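Local coordinates for INSIG protein homolog (Mycobacterium vanbaalenii PYR-1, PDB 4XU6), which binds diacylglycerol as a membrane-embedded homotrimer of the INSIG family, the family of sterol-sensing regulators, at residues Ala19-His24 against Thr89-Ala94; Leu107-Ala112 against Leu164-Phe169; Gly30-His35 against Phe148-Asp153. All blocks are in the same frame, centred on the assembly; numbering follows the deposited sequence.

Contact 1: residues Ala19-His24 against Thr89-Ala94. With TDA (N-tridecanoic acid), chain E.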
loop_
_atom_site.group_PDB
_atom_site.type_symbol
_atom_site.label_atom_id
_atom_site.label_comp_id
_atom_site.label_asym_id
_atom_site.label_seq_id
_atom_site.Cartn_x
_atom_site.Cartn_y
_atom_site.Cartn_z
ATOM N N ALA A 19 1.029 11.636 -15.733
ATOM C CA ALA A 19 2.454 11.822 -16.004
ATOM C C ALA A 19 2.993 13.127 -15.425
ATOM O O ALA A 19 4.088 13.152 -14.858
ATOM C CB ALA A 19 2.743 11.761 -17.509
ATOM N N LEU A 20 2.237 14.214 -15.581
ATOM C CA LEU A 20 2.670 15.518 -15.066
ATOM C C LEU A 20 2.784 15.501 -13.540
ATOM O O LEU A 20 3.691 16.101 -12.968
ATOM C CB LEU A 20 1.702 16.619 -15.505
ATOM C CG LEU A 20 1.754 16.994 -16.988
ATOM C CD1 LEU A 20 0.625 17.943 -17.360
ATOM C CD2 LEU A 20 3.121 17.596 -17.330
ATOM N N ILE A 21 1.862 14.807 -12.882
ATOM C CA ILE A 21 1.902 14.723 -11.422
ATOM C C ILE A 21 3.118 13.914 -10.976
ATOM O O ILE A 21 3.857 14.324 -10.077
ATOM C CB ILE A 21 0.609 14.090 -10.856
ATOM C CG1 ILE A 21 -0.586 15.022 -11.083
ATOM C CG2 ILE A 21 0.764 13.777 -9.353
ATOM C CD1 ILE A 21 -1.953 14.324 -10.906
ATOM N N GLY A 22 3.321 12.760 -11.605
ATOM C CA GLY A 22 4.450 11.914 -11.268
ATOM C C GLY A 22 5.777 12.569 -11.617
ATOM O O GLY A 22 6.743 12.495 -10.855
ATOM N N ASP A 23 5.839 13.219 -12.773
ATOM C CA ASP A 23 7.093 13.851 -13.176
ATOM C C ASP A 23 7.404 15.076 -12.314
ATOM O O ASP A 23 8.548 15.294 -11.947
ATOM C CB ASP A 23 7.061 14.227 -14.651
ATOM C CG ASP A 23 8.453 14.397 -15.248
ATOM O OD1 ASP A 23 9.366 13.603 -14.921
ATOM O OD2 ASP A 23 8.627 15.332 -16.061
ATOM N N HIS A 24 6.389 15.863 -11.968
ATOM C CA HIS A 24 6.624 16.942 -11.015
ATOM C C HIS A 24 7.194 16.384 -9.707
ATOM O O HIS A 24 8.120 16.951 -9.131
ATOM C CB HIS A 24 5.349 17.717 -10.695
ATOM C CG HIS A 24 5.501 18.607 -9.500
ATOM N ND1 HIS A 24 6.196 19.796 -9.546
ATOM C CD2 HIS A 24 5.113 18.447 -8.211
ATOM C CE1 HIS A 24 6.202 20.349 -8.345
ATOM N NE2 HIS A 24 5.557 19.548 -7.515
ATOM N N THR A 89 2.125 4.542 -6.881
ATOM C CA THR A 89 3.430 3.890 -6.996
ATOM C C THR A 89 4.456 4.865 -7.564
ATOM O O THR A 89 5.592 4.936 -7.104
ATOM C CB THR A 89 3.338 2.637 -7.891
ATOM O OG1 THR A 89 2.387 1.721 -7.328
ATOM C CG2 THR A 89 4.685 1.943 -7.992
ATOM N N TYR A 90 4.035 5.613 -8.577
ATOM C CA TYR A 90 4.876 6.623 -9.220
ATOM C C TYR A 90 5.365 7.656 -8.190
ATOM O O TYR A 90 6.582 7.902 -8.059
ATOM C CB TYR A 90 4.032 7.293 -10.313
ATOM C CG TYR A 90 4.763 8.092 -11.385
ATOM C CD1 TYR A 90 6.051 8.580 -11.193
ATOM C CD2 TYR A 90 4.130 8.365 -12.593
ATOM C CE1 TYR A 90 6.692 9.324 -12.196
ATOM C CE2 TYR A 90 4.758 9.093 -13.586
ATOM C CZ TYR A 90 6.024 9.567 -13.384
ATOM O OH TYR A 90 6.619 10.299 -14.391
ATOM N N VAL A 91 4.442 8.253 -7.437
ATOM C CA VAL A 91 4.862 9.269 -6.463
ATOM C C VAL A 91 5.670 8.666 -5.316
ATOM O O VAL A 91 6.534 9.332 -4.752
ATOM C CB VAL A 91 3.686 10.139 -5.927
ATOM C CG1 VAL A 91 3.023 10.904 -7.077
ATOM C CG2 VAL A 91 2.660 9.294 -5.168
ATOM N N THR A 92 5.410 7.404 -4.984
ATOM C CA THR A 92 6.203 6.738 -3.947
ATOM C C THR A 92 7.667 6.636 -4.368
ATOM O O THR A 92 8.568 6.793 -3.541
ATOM C CB THR A 92 5.655 5.326 -3.612
ATOM O OG1 THR A 92 4.343 5.440 -3.046
ATOM C CG2 THR A 92 6.569 4.606 -2.606
ATOM N N THR A 93 7.911 6.382 -5.651
ATOM C CA THR A 93 9.297 6.293 -6.113
ATOM C C THR A 93 10.016 7.618 -5.915
ATOM O O THR A 93 11.203 7.636 -5.653
ATOM C CB THR A 93 9.438 5.832 -7.582
ATOM O OG1 THR A 93 8.844 6.791 -8.464
ATOM C CG2 THR A 93 8.795 4.463 -7.783
ATOM N N ALA A 94 9.286 8.722 -6.020
ATOM C CA ALA A 94 9.878 10.032 -5.753
ATOM C C ALA A 94 10.264 10.157 -4.275
ATOM O O ALA A 94 11.321 10.700 -3.929
ATOM C CB ALA A 94 8.903 11.135 -6.152
HETATM O O21 TDA E . 10.222 8.224 -14.476
HETATM O O22 TDA E . 10.741 9.614 -16.270
HETATM C C21 TDA E . 9.940 8.815 -15.784
HETATM C C22 TDA E . 8.657 8.511 -16.500
HETATM C C23 TDA E . 7.962 7.279 -15.912
HETATM C C24 TDA E . 6.580 7.073 -16.534
HETATM C C25 TDA E . 5.932 5.782 -16.032
HETATM C C26 TDA E . 4.540 5.567 -16.620
HETATM C C27 TDA E . 3.603 6.614 -16.034
HETATM C C28 TDA E . 2.186 6.459 -16.535
HETATM C C29 TDA E . 1.347 7.626 -16.039
HETATM C C30 TDA E . -0.081 7.418 -16.507
HETATM C C31 TDA E . -0.686 6.212 -15.805
HETATM C C32 TDA E . -2.173 6.094 -16.112
HETATM C C33 TDA E . -2.657 4.662 -15.928
HETATM O O HOH W 1 9.183 11.183 -14.060
#
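A chi1 of -163° swings the Y90 ring away from its own backbone N and across to helix segment 19-24, where it lies flat on the backbone of G22. The evidence is a CH-pi contact over the ring face: G22 CA, which carries no side chain, stands 3.4 Å from the centroid of the Y90 ring, 7° off the ring normal. The carbonyl carbon of G22 joins in, 3.4 Å from Y90 CE1.

The phenol end does not bond directly to the facing helix; Y90 OH lies 3.4 Å from D23 N, but at a poor angle. A water held in the plane of the ring bridges instead, donating to D23 OD1 at 2.6 Å and lying 2.7 Å from Y90 OH. The other carboxylate oxygen, D23 OD2, is taken by the hydroxyls of S45 and Y34, so both oxygens of this buried acid have partners. Y90 also borders the bound tridecanoic acid, its OH 3.4 Å from TDA C22. Beyond the ring the interface thins to I21 CG2 against V91 CG1, 4.3 Å apart.

The two short helical segments run nearly parallel, at 13° and with axes 8.8 Å apart. F49 of helix 48-64 touches A19, D23 and Y90, H26 meets the Y90 ring edge-to-face, and V102 and P103 of the second subunit pack on I21 and V91, placing the contact between the lipid pocket and the trimer interface.

Contact 2: residues Leu107-Ala112 against Leu164-Phe169. Unlike the reference sequence in segment 107-112: A109 (reference Cys). With TDA (N-tridecanoic acid), chain E; TDA (N-tridecanoic acid), chain F.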
loop_
_atom_site.group_PDB
_atom_site.type_symbol
_atom_site.label_atom_id
_atom_site.label_comp_id
_atom_site.label_asym_id
_atom_site.label_seq_id
_atom_site.Cartn_x
_atom_site.Cartn_y
_atom_site.Cartn_z
ATOM N N LEU A 107 10.089 -2.919 -3.622
ATOM C CA LEU A 107 8.815 -2.323 -3.210
ATOM C C LEU A 107 7.940 -2.034 -4.435
ATOM O O LEU A 107 6.759 -2.366 -4.452
ATOM C CB LEU A 107 9.045 -1.045 -2.397
ATOM C CG LEU A 107 7.776 -0.285 -1.996
ATOM C CD1 LEU A 107 6.867 -1.158 -1.132
ATOM C CD2 LEU A 107 8.130 1.020 -1.268
ATOM N N VAL A 108 8.532 -1.428 -5.460
ATOM C CA VAL A 108 7.813 -1.121 -6.691
ATOM C C VAL A 108 7.366 -2.401 -7.405
ATOM O O VAL A 108 6.239 -2.486 -7.897
ATOM C CB VAL A 108 8.663 -0.232 -7.629
ATOM C CG1 VAL A 108 7.881 0.119 -8.905
ATOM C CG2 VAL A 108 9.079 1.034 -6.887
ATOM N N ALA A 109 8.239 -3.403 -7.448
ATOM C CA ALA A 109 7.862 -4.689 -8.036
ATOM C C ALA A 109 6.696 -5.345 -7.295
ATOM O O ALA A 109 5.836 -5.968 -7.912
ATOM C CB ALA A 109 9.063 -5.638 -8.104
ATOM N N ALA A 110 6.669 -5.224 -5.973
ATOM C CA ALA A 110 5.557 -5.777 -5.193
ATOM C C ALA A 110 4.261 -5.050 -5.528
ATOM O O ALA A 110 3.223 -5.669 -5.694
ATOM C CB ALA A 110 5.849 -5.694 -3.687
ATOM N N ALA A 111 4.326 -3.726 -5.620
ATOM C CA ALA A 111 3.145 -2.936 -5.954
ATOM C C ALA A 111 2.634 -3.309 -7.339
ATOM O O ALA A 111 1.429 -3.438 -7.551
ATOM C CB ALA A 111 3.466 -1.441 -5.884
ATOM N N ALA A 112 3.555 -3.502 -8.278
ATOM C CA ALA A 112 3.184 -3.875 -9.640
ATOM C C ALA A 112 2.571 -5.277 -9.711
ATOM O O ALA A 112 1.607 -5.505 -10.443
ATOM C CB ALA A 112 4.403 -3.780 -10.566
ATOM N N LEU A 164 11.948 1.635 -12.848
ATOM C CA LEU A 164 11.170 1.902 -14.058
ATOM C C LEU A 164 10.575 0.632 -14.637
ATOM O O LEU A 164 9.481 0.654 -15.183
ATOM C CB LEU A 164 12.020 2.589 -15.129
ATOM C CG LEU A 164 12.454 4.017 -14.797
ATOM C CD1 LEU A 164 13.331 4.568 -15.924
ATOM C CD2 LEU A 164 11.240 4.912 -14.576
ATOM N N ALA A 165 11.292 -0.480 -14.535
ATOM C CA ALA A 165 10.771 -1.707 -15.124
ATOM C C ALA A 165 9.418 -2.124 -14.508
ATOM O O ALA A 165 8.439 -2.279 -15.239
ATOM C CB ALA A 165 11.820 -2.847 -15.094
ATOM N N PRO A 166 9.345 -2.278 -13.163
ATOM C CA PRO A 166 8.001 -2.607 -12.663
ATOM C C PRO A 166 7.022 -1.426 -12.716
ATOM O O PRO A 166 5.816 -1.657 -12.780
ATOM C CB PRO A 166 8.254 -3.034 -11.207
ATOM C CG PRO A 166 9.576 -2.431 -10.834
ATOM C CD PRO A 166 10.375 -2.437 -12.118
ATOM N N LEU A 167 7.512 -0.187 -12.690
ATOM C CA LEU A 167 6.590 0.950 -12.786
ATOM C C LEU A 167 5.899 0.970 -14.149
ATOM O O LEU A 167 4.680 1.082 -14.222
ATOM C CB LEU A 167 7.296 2.287 -12.501
ATOM C CG LEU A 167 6.466 3.574 -12.644
ATOM C CD1 LEU A 167 5.257 3.550 -11.724
ATOM C CD2 LEU A 167 7.348 4.822 -12.380
ATOM N N TYR A 168 6.676 0.850 -15.223
ATOM C CA TYR A 168 6.097 0.799 -16.567
ATOM C C TYR A 168 5.220 -0.438 -16.740
ATOM O O TYR A 168 4.173 -0.377 -17.384
ATOM C CB TYR A 168 7.194 0.830 -17.642
ATOM C CG TYR A 168 7.685 2.227 -18.001
ATOM C CD1 TYR A 168 6.872 3.099 -18.725
ATOM C CD2 TYR A 168 8.956 2.667 -17.630
ATOM C CE1 TYR A 168 7.308 4.380 -19.066
ATOM C CE2 TYR A 168 9.410 3.963 -17.973
ATOM C CZ TYR A 168 8.563 4.807 -18.693
ATOM O OH TYR A 168 8.968 6.085 -19.048
ATOM N N PHE A 169 5.636 -1.561 -16.159
ATOM C CA PHE A 169 4.822 -2.776 -16.258
ATOM C C PHE A 169 3.409 -2.540 -15.710
ATOM O O PHE A 169 2.422 -2.860 -16.362
ATOM C CB PHE A 169 5.484 -3.950 -15.526
ATOM C CG PHE A 169 4.622 -5.193 -15.492
ATOM C CD1 PHE A 169 4.616 -6.080 -16.566
ATOM C CD2 PHE A 169 3.788 -5.445 -14.405
ATOM C CE1 PHE A 169 3.802 -7.221 -16.542
ATOM C CE2 PHE A 169 2.981 -6.579 -14.368
ATOM C CZ PHE A 169 2.982 -7.466 -15.443
HETATM O O21 TDA E . 10.222 8.224 -14.476
HETATM O O22 TDA E . 10.741 9.614 -16.270
HETATM C C21 TDA E . 9.940 8.815 -15.784
HETATM C C22 TDA E . 8.657 8.511 -16.500
HETATM C C23 TDA E . 7.962 7.279 -15.912
HETATM C C24 TDA E . 6.580 7.073 -16.534
HETATM C C25 TDA E . 5.932 5.782 -16.032
HETATM C C26 TDA E . 4.540 5.567 -16.620
HETATM C C27 TDA E . 3.603 6.614 -16.034
HETATM C C28 TDA E . 2.186 6.459 -16.535
HETATM C C29 TDA E . 1.347 7.626 -16.039
HETATM C C30 TDA E . -0.081 7.418 -16.507
HETATM C C31 TDA E . -0.686 6.212 -15.805
HETATM C C32 TDA E . -2.173 6.094 -16.112
HETATM C C33 TDA E . -2.657 4.662 -15.928
HETATM C C21 TDA F . 10.943 10.369 -20.628
HETATM C C22 TDA F . 10.386 9.498 -21.732
HETATM C C23 TDA F . 9.116 8.783 -21.299
HETATM C C24 TDA F . 8.662 7.819 -22.393
HETATM C C25 TDA F . 7.423 7.035 -21.984
HETATM C C26 TDA F . 7.217 5.811 -22.875
HETATM C C27 TDA F . 7.239 6.201 -24.348
HETATM C C28 TDA F . 7.227 4.970 -25.242
HETATM C C29 TDA F . 6.069 5.057 -26.225
HETATM C C30 TDA F . 6.208 6.289 -27.111
HETATM C C31 TDA F . 4.862 6.632 -27.740
HETATM C C32 TDA F . 4.211 5.391 -28.341
HETATM C C33 TDA F . 3.097 5.770 -29.309
#
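Segments 107-112 and 164-169 meet as near-parallel helices, crossing at 18° with axes 8.3 Å apart, and their CA atoms come nearest at A109 and P166, 5.1 Å. P166, in the first turn of its helix, fills the middle of the interface with its ring. V108 CG1 meets P166 CG at 3.6 Å, the two side chains crossing at about a right angle. It is the anti setting of this valine branch to the backbone N (chi1 -178°) that directs CG1 at the proline, and the same methyl continues to L167 CB at 4.2 Å. A109, which differs from the reference cysteine, offers mainly backbone: its CA is 3.6 Å from P166 CB. One turn on, A112 CB sits 3.4 Å from P166 O and also approaches the edge of the F169 ring, near its plane, at CD2.

On another side of helix 164-184, Y168 faces the lipid: C25 of TDA chain E lies over one face of its ring, displaced toward the rim, 3.6 Å from Y168 CE1. The hydroxyl of Y168 is hydrogen-bonded to E139 of helix 122-144.

No hydrogen bond links the two segments, and the side chains that meet are apolar. The helices are therefore held here by close van der Waals fit, with A109 CA and A112 CB both against P166, while the polar group of Y168 is turned to the pocket and E139.

Contact 3: residues Gly30-His35 against Phe148-Asp153. With TDA (N-tridecanoic acid), chain E.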
loop_
_atom_site.group_PDB
_atom_site.type_symbol
_atom_site.label_atom_id
_atom_site.label_comp_id
_atom_site.label_asym_id
_atom_site.label_seq_id
_atom_site.Cartn_x
_atom_site.Cartn_y
_atom_site.Cartn_z
ATOM N N GLY A 30 14.104 15.737 -6.595
ATOM C CA GLY A 30 15.455 15.532 -7.098
ATOM C C GLY A 30 15.729 14.127 -7.617
ATOM O O GLY A 30 16.886 13.733 -7.801
ATOM N N THR A 31 14.668 13.360 -7.850
ATOM C CA THR A 31 14.821 12.025 -8.434
ATOM C C THR A 31 15.395 12.167 -9.842
ATOM O O THR A 31 16.249 11.383 -10.259
ATOM C CB THR A 31 13.465 11.280 -8.515
ATOM O OG1 THR A 31 12.888 11.174 -7.206
ATOM C CG2 THR A 31 13.637 9.872 -9.118
ATOM N N THR A 32 14.898 13.163 -10.574
ATOM C CA THR A 32 15.401 13.464 -11.909
ATOM C C THR A 32 15.660 14.956 -12.015
ATOM O O THR A 32 15.160 15.743 -11.196
ATOM C CB THR A 32 14.395 13.083 -13.021
ATOM O OG1 THR A 32 13.147 13.773 -12.813
ATOM C CG2 THR A 32 14.147 11.569 -13.058
ATOM N N VAL A 33 16.444 15.336 -13.025
ATOM C CA VAL A 33 16.724 16.744 -13.326
ATOM C C VAL A 33 16.716 16.893 -14.836
ATOM O O VAL A 33 17.381 16.120 -15.521
ATOM C CB VAL A 33 18.143 17.155 -12.859
ATOM C CG1 VAL A 33 18.428 18.623 -13.222
ATOM C CG2 VAL A 33 18.327 16.928 -11.373
ATOM N N TYR A 34 15.990 17.874 -15.369
ATOM C CA TYR A 34 16.014 18.111 -16.811
ATOM C C TYR A 34 17.169 19.028 -17.239
ATOM O O TYR A 34 17.577 19.922 -16.494
ATOM C CB TYR A 34 14.691 18.693 -17.301
ATOM C CG TYR A 34 13.576 17.672 -17.398
ATOM C CD1 TYR A 34 13.508 16.798 -18.475
ATOM C CD2 TYR A 34 12.584 17.595 -16.423
ATOM C CE1 TYR A 34 12.498 15.864 -18.577
ATOM C CE2 TYR A 34 11.557 16.656 -16.516
ATOM C CZ TYR A 34 11.523 15.796 -17.603
ATOM O OH TYR A 34 10.518 14.860 -17.728
ATOM N N HIS A 35 17.692 18.783 -18.434
ATOM C CA HIS A 35 18.748 19.618 -19.009
ATOM C C HIS A 35 18.371 20.002 -20.433
ATOM O O HIS A 35 19.157 19.796 -21.359
ATOM C CB HIS A 35 20.079 18.859 -19.042
ATOM C CG HIS A 35 20.542 18.381 -17.699
ATOM N ND1 HIS A 35 20.920 19.242 -16.692
ATOM C CD2 HIS A 35 20.694 17.131 -17.205
ATOM C CE1 HIS A 35 21.278 18.541 -15.630
ATOM N NE2 HIS A 35 21.149 17.258 -15.915
ATOM N N PHE A 148 17.907 14.634 -19.896
ATOM C CA PHE A 148 17.715 14.714 -18.455
ATOM C C PHE A 148 18.612 13.683 -17.792
ATOM O O PHE A 148 19.271 12.907 -18.480
ATOM C CB PHE A 148 16.232 14.529 -18.065
ATOM C CG PHE A 148 15.700 13.113 -18.236
ATOM C CD1 PHE A 148 15.371 12.627 -19.492
ATOM C CD2 PHE A 148 15.478 12.300 -17.125
ATOM C CE1 PHE A 148 14.858 11.335 -19.654
ATOM C CE2 PHE A 148 14.967 11.006 -17.272
ATOM C CZ PHE A 148 14.661 10.524 -18.539
ATOM N N ALA A 149 18.666 13.680 -16.467
ATOM C CA ALA A 149 19.445 12.669 -15.768
ATOM C C ALA A 149 18.727 12.226 -14.503
ATOM O O ALA A 149 17.915 12.974 -13.956
ATOM C CB ALA A 149 20.836 13.200 -15.432
ATOM N N TYR A 150 19.041 11.023 -14.034
ATOM C CA TYR A 150 18.559 10.568 -12.734
ATOM C C TYR A 150 19.542 10.957 -11.640
ATOM O O TYR A 150 20.722 11.195 -11.905
ATOM C CB TYR A 150 18.315 9.047 -12.736
ATOM C CG TYR A 150 16.960 8.677 -13.293
ATOM C CD1 TYR A 150 16.749 8.602 -14.667
ATOM C CD2 TYR A 150 15.883 8.419 -12.445
ATOM C CE1 TYR A 150 15.499 8.287 -15.181
ATOM C CE2 TYR A 150 14.637 8.100 -12.947
ATOM C CZ TYR A 150 14.447 8.033 -14.314
ATOM O OH TYR A 150 13.204 7.725 -14.826
ATOM N N HIS A 151 19.039 11.059 -10.416
ATOM C CA HIS A 151 19.886 11.227 -9.245
ATOM C C HIS A 151 20.906 10.089 -9.239
ATOM O O HIS A 151 20.583 8.974 -9.641
ATOM C CB HIS A 151 19.027 11.173 -7.982
ATOM C CG HIS A 151 19.749 11.586 -6.739
ATOM N ND1 HIS A 151 20.486 10.704 -5.979
ATOM C CD2 HIS A 151 19.845 12.788 -6.123
ATOM C CE1 HIS A 151 21.006 11.345 -4.946
ATOM N NE2 HIS A 151 20.635 12.610 -5.013
ATOM N N PRO A 152 22.152 10.375 -8.816
ATOM C CA PRO A 152 23.220 9.367 -8.887
ATOM C C PRO A 152 22.932 8.118 -8.054
ATOM O O PRO A 152 23.503 7.065 -8.325
ATOM C CB PRO A 152 24.443 10.108 -8.332
ATOM C CG PRO A 152 24.161 11.545 -8.599
ATOM C CD PRO A 152 22.670 11.703 -8.436
ATOM N N ASP A 153 22.060 8.223 -7.060
ATOM C CA ASP A 153 21.694 7.042 -6.282
ATOM C C ASP A 153 20.462 6.315 -6.840
ATOM O O ASP A 153 19.958 5.371 -6.226
ATOM C CB ASP A 153 21.541 7.388 -4.797
ATOM C CG ASP A 153 22.878 7.690 -4.131
ATOM O OD1 ASP A 153 23.907 7.160 -4.610
ATOM O OD2 ASP A 153 22.902 8.455 -3.142
HETATM O O21 TDA E . 10.222 8.224 -14.476
HETATM O O22 TDA E . 10.741 9.614 -16.270
HETATM C C21 TDA E . 9.940 8.815 -15.784
HETATM C C22 TDA E . 8.657 8.511 -16.500
HETATM C C23 TDA E . 7.962 7.279 -15.912
HETATM C C24 TDA E . 6.580 7.073 -16.534
HETATM C C25 TDA E . 5.932 5.782 -16.032
HETATM C C26 TDA E . 4.540 5.567 -16.620
HETATM C C27 TDA E . 3.603 6.614 -16.034
HETATM C C28 TDA E . 2.186 6.459 -16.535
HETATM C C29 TDA E . 1.347 7.626 -16.039
HETATM C C30 TDA E . -0.081 7.418 -16.507
HETATM C C31 TDA E . -0.686 6.212 -15.805
HETATM C C32 TDA E . -2.173 6.094 -16.112
HETATM C C33 TDA E . -2.657 4.662 -15.928
#
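T32 and Y150 form the close-packed part of this antiparallel pairing, on the face of the two-stranded sheet that they share with Y34 and F148. The methyl T32 CG2 lies over one face of the Y150 ring, 3.6 Å from its centroid and 17° off the normal, a CH-pi contact. A chi1 of 58° sets T32 OG1 between the backbone N and the carbonyl carbon, which leaves CG2 anti to the carbonyl carbon, beside the tyrosine. Next along the same face, Y34 CD1 touches F148 CB at 3.6 Å.

The backbone supplies the register. V33 and A149, the hydrogen-bonded pair, exchange V33 N to A149 O and A149 N to V33 O, each 2.9 Å long and aimed almost down the acceptor's C=O. Past the strands H151 N reaches T31 O at 2.8 Å, coming from 39° above the carbonyl plane. Beside this bond G30, whose positive phi closes a Schellman motif after helix 5-29, places its carbonyl O 3.3 Å from H151 CB.

The face of V33 and A149 is looser. V33 is exposed there, and beyond the strand exposed H35 comes back with NE2 4.1 Å from A149 CB.

The lipid side is the packed one. Y150 OH lies 3.0 Å from TDA O21 and is hydrogen-bonded to E139, while T31 and T32 touch H26, another diacylglycerol-binding residue. The arrangement is a short two-stranded antiparallel sheet over the carboxylate end of the bound tridecanoic acid, consistent with the place of a diacylglycerol head group.

From the N terminus, helix 5-29 gives contact 1 its first segment and runs directly into strand 32-34 of contact 3. Contact 1 closes first, when helix 76-96 returns to it, and the chain then passes into helix 101-119 to open contact 2. Strand 148-150 closes contact 3 before helix 164-184 closes contact 2. Contact 3 thus crosses both others, whereas contacts 1 and 2 are in series. Contacts 1 and 2 touch through T89 and T93 on V108, contacts 1 and 3 through D23 and Y34, and contacts 2 and 3 through L164 and Y150. Helices 5-29, 76-96 and 164-184 and the small sheet border one tridecanoic acid; contact 2 joins helix 101-119 to the outside of this arrangement.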